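Local coordinates for INSIG protein homolog (Mycobacterium vanbaalenii PYR-1, PDB 4XU6), which binds diacylglycerol in the membrane as a homotrimeric, mycobacterial member of the INSIG family, at residues Thr115-Gly128 against Tyr168-Glu180. Sequence-based numbering, arbitrary orientation.
Sequences TWCVLGDGPGAAAG and YFAFGVVAALLGE. Unlike the reference sequence in segment 115-128: Ala127 (reference Cys). With TDA (N-tridecanoic acid), chain E; BOG (octyl beta-D-glucopyranoside), chain D; TDA (N-tridecanoic acid), chain F.
Gly128 and Gly172 bring helix 122-128 and helix 168-180 within 7.0 Å, axis to axis at 132°, with Gly128 CA 4.0 Å from Gly172 CA, while helix 115-119 runs nearly parallel to 168-180 at 10.0 Å. Without side chains at these two glycines the backbones meet directly, and Phe169 CA points its hydrogen at Gly128 O. The Phe169 ring, with CG anti to the backbone N (chi1 175°), lies along helix 122-128: CD1 comes 3.4 Å from Gly128 C, CE1 comes near Ala125 O, and one ring edge meets Trp116 CB. Val173 sits where helix 115-119, the turn and helix 122-128 come together, CG2 touching Trp116 CD1 at 3.7 Å as well as Gly124 O, and CG1 resting on Gly120 CA. The indole is held by its NE1 bond to Asp121 O (2.8 Å), nearly in the ring plane; that oxygen also accepts from Ala125 N. Asp121 caps helix 122-128 through OD1 and Gly124 N, and a water joins OD1 to Glu180 OE1. The two carboxylates approach to 3.7 Å between Asp121 OD2 and Glu180 OE2, a closeness probably eased by salt bridges to Arg64 and Arg71 respectively. At the other end of 168-180, Tyr168 and Phe171 each lay one ring face against the same bound tridecanoic acid. This is glycine-mediated close packing of transmembrane helices, here joining the N-capped turn between two transmembrane helices to a helix that lines the lipid pocket.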
loop_
_atom_site.group_PDB
_atom_site.type_symbol
_atom_site.label_atom_id
_atom_site.label_comp_id
_atom_site.label_asym_id
_atom_site.label_seq_id
_atom_site.Cartn_x
_atom_site.Cartn_y
_atom_site.Cartn_z
ATOM N N THR A 115 9.647 0.203 1.154
ATOM C CA THR A 115 10.146 1.502 1.619
ATOM C C THR A 115 11.653 1.623 1.392
ATOM O O THR A 115 12.131 2.616 0.841
ATOM C CB THR A 115 9.811 1.719 3.119
ATOM O OG1 THR A 115 8.399 1.621 3.292
ATOM C CG2 THR A 115 10.271 3.101 3.598
ATOM N N TRP A 116 12.399 0.598 1.793
ATOM C CA TRP A 116 13.840 0.614 1.599
ATOM C C TRP A 116 14.232 0.581 0.113
ATOM O O TRP A 116 15.142 1.304 -0.310
ATOM C CB TRP A 116 14.527 -0.534 2.348
ATOM C CG TRP A 116 16.007 -0.480 2.131
ATOM C CD1 TRP A 116 16.893 0.403 2.688
ATOM C CD2 TRP A 116 16.767 -1.303 1.240
ATOM N NE1 TRP A 116 18.165 0.169 2.199
ATOM C CE2 TRP A 116 18.112 -0.877 1.312
ATOM C CE3 TRP A 116 16.441 -2.360 0.384
ATOM C CZ2 TRP A 116 19.132 -1.482 0.566
ATOM C CZ3 TRP A 116 17.454 -2.965 -0.348
ATOM C CH2 TRP A 116 18.779 -2.522 -0.257
ATOM N N CYS A 117 13.562 -0.254 -0.679
ATOM C CA CYS A 117 13.881 -0.317 -2.115
ATOM C C CYS A 117 13.689 1.031 -2.804
ATOM O O CYS A 117 14.484 1.420 -3.664
ATOM C CB CYS A 117 13.032 -1.374 -2.818
ATOM S SG CYS A 117 13.534 -3.062 -2.434
ATOM N N VAL A 118 12.637 1.745 -2.418
ATOM C CA VAL A 118 12.321 3.020 -3.055
ATOM C C VAL A 118 13.253 4.146 -2.581
ATOM O O VAL A 118 13.705 4.974 -3.381
ATOM C CB VAL A 118 10.848 3.424 -2.800
ATOM C CG1 VAL A 118 10.559 4.827 -3.346
ATOM C CG2 VAL A 118 9.897 2.401 -3.419
ATOM N N LEU A 119 13.560 4.157 -1.286
ATOM C CA LEU A 119 14.149 5.341 -0.658
ATOM C C LEU A 119 15.518 5.135 -0.029
ATOM O O LEU A 119 16.260 6.101 0.183
ATOM C CB LEU A 119 13.213 5.848 0.444
ATOM C CG LEU A 119 11.815 6.280 0.036
ATOM C CD1 LEU A 119 11.040 6.607 1.292
ATOM C CD2 LEU A 119 11.881 7.487 -0.879
ATOM N N GLY A 120 15.855 3.893 0.292
ATOM C CA GLY A 120 17.024 3.647 1.117
ATOM C C GLY A 120 18.299 3.337 0.355
ATOM O O GLY A 120 18.281 3.111 -0.859
ATOM N N ASP A 121 19.414 3.341 1.079
ATOM C CA ASP A 121 20.671 2.845 0.531
ATOM C C ASP A 121 21.297 1.874 1.528
ATOM O O ASP A 121 20.649 1.493 2.504
ATOM C CB ASP A 121 21.614 3.999 0.155
ATOM C CG ASP A 121 21.967 4.901 1.337
ATOM O OD1 ASP A 121 21.437 4.711 2.450
ATOM O OD2 ASP A 121 22.780 5.828 1.145
ATOM N N GLY A 122 22.537 1.458 1.288
ATOM C CA GLY A 122 23.200 0.528 2.193
ATOM C C GLY A 122 23.312 1.027 3.630
ATOM O O GLY A 122 22.884 0.354 4.548
ATOM N N PRO A 123 23.913 2.211 3.831
ATOM C CA PRO A 123 23.986 2.760 5.191
ATOM C C PRO A 123 22.608 2.958 5.839
ATOM O O PRO A 123 22.490 2.786 7.048
ATOM C CB PRO A 123 24.668 4.107 4.979
ATOM C CG PRO A 123 25.592 3.841 3.793
ATOM C CD PRO A 123 24.766 2.956 2.887
ATOM N N GLY A 124 21.598 3.315 5.049
ATOM C CA GLY A 124 20.237 3.433 5.562
ATOM C C GLY A 124 19.708 2.116 6.098
ATOM O O GLY A 124 19.045 2.069 7.137
ATOM N N ALA A 125 19.997 1.029 5.393
ATOM C CA ALA A 125 19.623 -0.288 5.880
ATOM C C ALA A 125 20.376 -0.620 7.169
ATOM O O ALA A 125 19.839 -1.281 8.047
ATOM C CB ALA A 125 19.874 -1.346 4.822
ATOM N N ALA A 126 21.624 -0.166 7.272
ATOM C CA ALA A 126 22.420 -0.414 8.473
ATOM C C ALA A 126 21.765 0.246 9.688
ATOM O O ALA A 126 21.619 -0.370 10.741
ATOM C CB ALA A 126 23.856 0.095 8.282
ATOM N N ALA A 127 21.377 1.506 9.527
ATOM C CA ALA A 127 20.655 2.235 10.566
ATOM C C ALA A 127 19.347 1.510 10.878
ATOM O O ALA A 127 18.964 1.363 12.042
ATOM C CB ALA A 127 20.387 3.669 10.110
ATOM N N GLY A 128 18.675 1.046 9.829
ATOM C CA GLY A 128 17.475 0.239 9.991
ATOM C C GLY A 128 17.687 -0.991 10.865
ATOM O O GLY A 128 16.877 -1.277 11.744
ATOM N N TYR A 168 10.352 -1.057 12.990
ATOM C CA TYR A 168 11.516 -0.270 13.400
ATOM C C TYR A 168 12.535 -0.168 12.268
ATOM O O TYR A 168 13.157 0.877 12.079
ATOM C CB TYR A 168 12.172 -0.867 14.655
ATOM C CG TYR A 168 11.529 -0.436 15.968
ATOM C CD1 TYR A 168 11.684 0.868 16.438
ATOM C CD2 TYR A 168 10.782 -1.328 16.737
ATOM C CE1 TYR A 168 11.105 1.279 17.639
ATOM C CE2 TYR A 168 10.192 -0.924 17.959
ATOM C CZ TYR A 168 10.367 0.391 18.391
ATOM O OH TYR A 168 9.806 0.828 19.582
ATOM N N PHE A 169 12.703 -1.246 11.506
ATOM C CA PHE A 169 13.641 -1.203 10.381
ATOM C C PHE A 169 13.282 -0.073 9.406
ATOM O O PHE A 169 14.132 0.724 9.029
ATOM C CB PHE A 169 13.686 -2.546 9.642
ATOM C CG PHE A 169 14.543 -2.512 8.396
ATOM C CD1 PHE A 169 15.922 -2.700 8.480
ATOM C CD2 PHE A 169 13.975 -2.248 7.152
ATOM C CE1 PHE A 169 16.719 -2.648 7.329
ATOM C CE2 PHE A 169 14.756 -2.202 6.001
ATOM C CZ PHE A 169 16.134 -2.395 6.090
ATOM N N ALA A 170 12.013 -0.008 9.010
ATOM C CA ALA A 170 11.543 1.043 8.110
ATOM C C ALA A 170 11.737 2.423 8.731
ATOM O O ALA A 170 12.132 3.356 8.054
ATOM C CB ALA A 170 10.064 0.821 7.733
ATOM N N PHE A 171 11.445 2.544 10.022
ATOM C CA PHE A 171 11.712 3.773 10.768
ATOM C C PHE A 171 13.192 4.202 10.639
ATOM O O PHE A 171 13.486 5.350 10.291
ATOM C CB PHE A 171 11.279 3.570 12.237
ATOM C CG PHE A 171 11.786 4.630 13.198
ATOM C CD1 PHE A 171 11.639 5.987 12.925
ATOM C CD2 PHE A 171 12.387 4.247 14.391
ATOM C CE1 PHE A 171 12.108 6.955 13.827
ATOM C CE2 PHE A 171 12.852 5.198 15.304
ATOM C CZ PHE A 171 12.704 6.546 15.032
ATOM N N GLY A 172 14.116 3.283 10.900
ATOM C CA GLY A 172 15.535 3.597 10.769
ATOM C C GLY A 172 15.953 4.036 9.368
ATOM O O GLY A 172 16.726 4.988 9.200
ATOM N N VAL A 173 15.457 3.340 8.347
ATOM C CA VAL A 173 15.734 3.735 6.967
ATOM C C VAL A 173 15.296 5.180 6.690
ATOM O O VAL A 173 16.024 5.970 6.071
ATOM C CB VAL A 173 15.028 2.790 5.971
ATOM C CG1 VAL A 173 15.128 3.336 4.544
ATOM C CG2 VAL A 173 15.616 1.390 6.059
ATOM N N VAL A 174 14.098 5.525 7.149
ATOM C CA VAL A 174 13.567 6.854 6.890
ATOM C C VAL A 174 14.260 7.930 7.751
ATOM O O VAL A 174 14.501 9.033 7.278
ATOM C CB VAL A 174 12.022 6.879 7.015
ATOM C CG1 VAL A 174 11.489 8.302 6.937
ATOM C CG2 VAL A 174 11.410 6.002 5.906
ATOM N N ALA A 175 14.595 7.600 8.998
ATOM C CA ALA A 175 15.316 8.543 9.860
ATOM C C ALA A 175 16.672 8.876 9.257
ATOM O O ALA A 175 17.115 10.024 9.294
ATOM C CB ALA A 175 15.489 7.956 11.268
ATOM N N ALA A 176 17.325 7.860 8.700
ATOM C CA ALA A 176 18.612 8.032 8.031
ATOM C C ALA A 176 18.449 8.979 6.855
ATOM O O ALA A 176 19.271 9.865 6.637
ATOM C CB ALA A 176 19.145 6.677 7.551
ATOM N N LEU A 177 17.381 8.781 6.084
ATOM C CA LEU A 177 17.097 9.640 4.942
ATOM C C LEU A 177 16.844 11.078 5.391
ATOM O O LEU A 177 17.248 12.031 4.708
ATOM C CB LEU A 177 15.889 9.103 4.166
ATOM C CG LEU A 177 15.349 9.911 2.989
ATOM C CD1 LEU A 177 16.202 9.658 1.791
ATOM C CD2 LEU A 177 13.915 9.498 2.701
ATOM N N LEU A 178 16.181 11.238 6.535
ATOM C CA LEU A 178 15.935 12.578 7.070
ATOM C C LEU A 178 17.248 13.283 7.436
ATOM O O LEU A 178 17.372 14.487 7.256
ATOM C CB LEU A 178 15.017 12.523 8.290
ATOM C CG LEU A 178 13.565 12.160 7.982
ATOM C CD1 LEU A 178 12.773 11.918 9.264
ATOM C CD2 LEU A 178 12.945 13.277 7.164
ATOM N N GLY A 179 18.208 12.535 7.966
ATOM C CA GLY A 179 19.528 13.094 8.245
ATOM C C GLY A 179 20.234 13.560 6.981
ATOM O O GLY A 179 20.824 14.644 6.956
ATOM N N GLU A 180 20.172 12.748 5.928
ATOM C CA GLU A 180 20.750 13.135 4.646
ATOM C C GLU A 180 20.078 14.394 4.116
ATOM O O GLU A 180 20.746 15.297 3.598
ATOM C CB GLU A 180 20.619 12.004 3.619
ATOM C CG GLU A 180 21.393 10.749 3.971
ATOM C CD GLU A 180 21.080 9.592 3.049
ATOM O OE1 GLU A 180 19.984 9.007 3.171
ATOM O OE2 GLU A 180 21.942 9.247 2.214
HETATM O O21 TDA E . 4.754 -0.231 18.948
HETATM O O22 TDA E . 5.229 0.541 21.092
HETATM C C21 TDA E . 5.456 0.644 19.886
HETATM C C22 TDA E . 6.391 1.707 19.387
HETATM C C23 TDA E . 6.786 1.470 17.927
HETATM C C24 TDA E . 7.602 2.639 17.376
HETATM C C25 TDA E . 8.093 2.355 15.956
HETATM C C26 TDA E . 8.890 3.520 15.375
HETATM C C27 TDA E . 7.937 4.680 15.130
HETATM C C28 TDA E . 8.633 5.875 14.521
HETATM C C29 TDA E . 7.662 7.042 14.454
HETATM C C30 TDA E . 8.367 8.209 13.788
HETATM C C31 TDA E . 8.643 7.883 12.328
HETATM C C32 TDA E . 9.177 9.105 11.591
HETATM C C33 TDA E . 9.977 8.694 10.362
HETATM C C1 BOG D . 14.179 2.203 -7.795
HETATM O O1 BOG D . 12.895 1.914 -7.262
HETATM C C2 BOG D . 14.950 3.062 -6.810
HETATM O O2 BOG D . 14.178 4.206 -6.415
HETATM C C3 BOG D . 16.245 3.503 -7.465
HETATM O O3 BOG D . 17.043 4.197 -6.493
HETATM C C4 BOG D . 17.046 2.310 -7.975
HETATM O O4 BOG D . 17.853 2.720 -9.087
HETATM C C5 BOG D . 16.246 1.083 -8.418
HETATM O O5 BOG D . 14.898 0.984 -7.940
HETATM C C6 BOG D . 17.006 -0.094 -7.843
HETATM O O6 BOG D . 17.541 0.268 -6.564
HETATM C "C1'" BOG D . 12.658 0.508 -7.228
HETATM C "C2'" BOG D . 11.166 0.292 -7.063
HETATM C "C3'" BOG D . 10.912 -0.862 -6.115
HETATM C "C4'" BOG D . 9.557 -0.674 -5.447
HETATM C "C5'" BOG D . 8.534 -1.652 -6.004
HETATM C "C6'" BOG D . 7.124 -1.182 -5.709
HETATM C "C7'" BOG D . 6.102 -2.129 -6.319
HETATM C "C8'" BOG D . 4.698 -1.624 -6.048
HETATM C C21 TDA F . 8.136 1.893 24.145
HETATM C C22 TDA F . 9.610 2.168 23.944
HETATM C C23 TDA F . 9.897 2.709 22.551
HETATM C C24 TDA F . 11.404 2.848 22.348
HETATM C C25 TDA F . 11.748 3.334 20.947
HETATM C C26 TDA F . 13.218 3.083 20.613
HETATM C C27 TDA F . 14.125 3.649 21.699
HETATM C C28 TDA F . 15.572 3.238 21.473
HETATM C C29 TDA F . 16.459 4.474 21.430
HETATM C C30 TDA F . 16.379 5.239 22.745
HETATM C C31 TDA F . 16.862 6.670 22.546
HETATM C C32 TDA F . 18.183 6.698 21.784
HETATM C C33 TDA F . 18.874 8.048 21.930
HETATM O O HOH W 1 20.390 6.662 4.079
#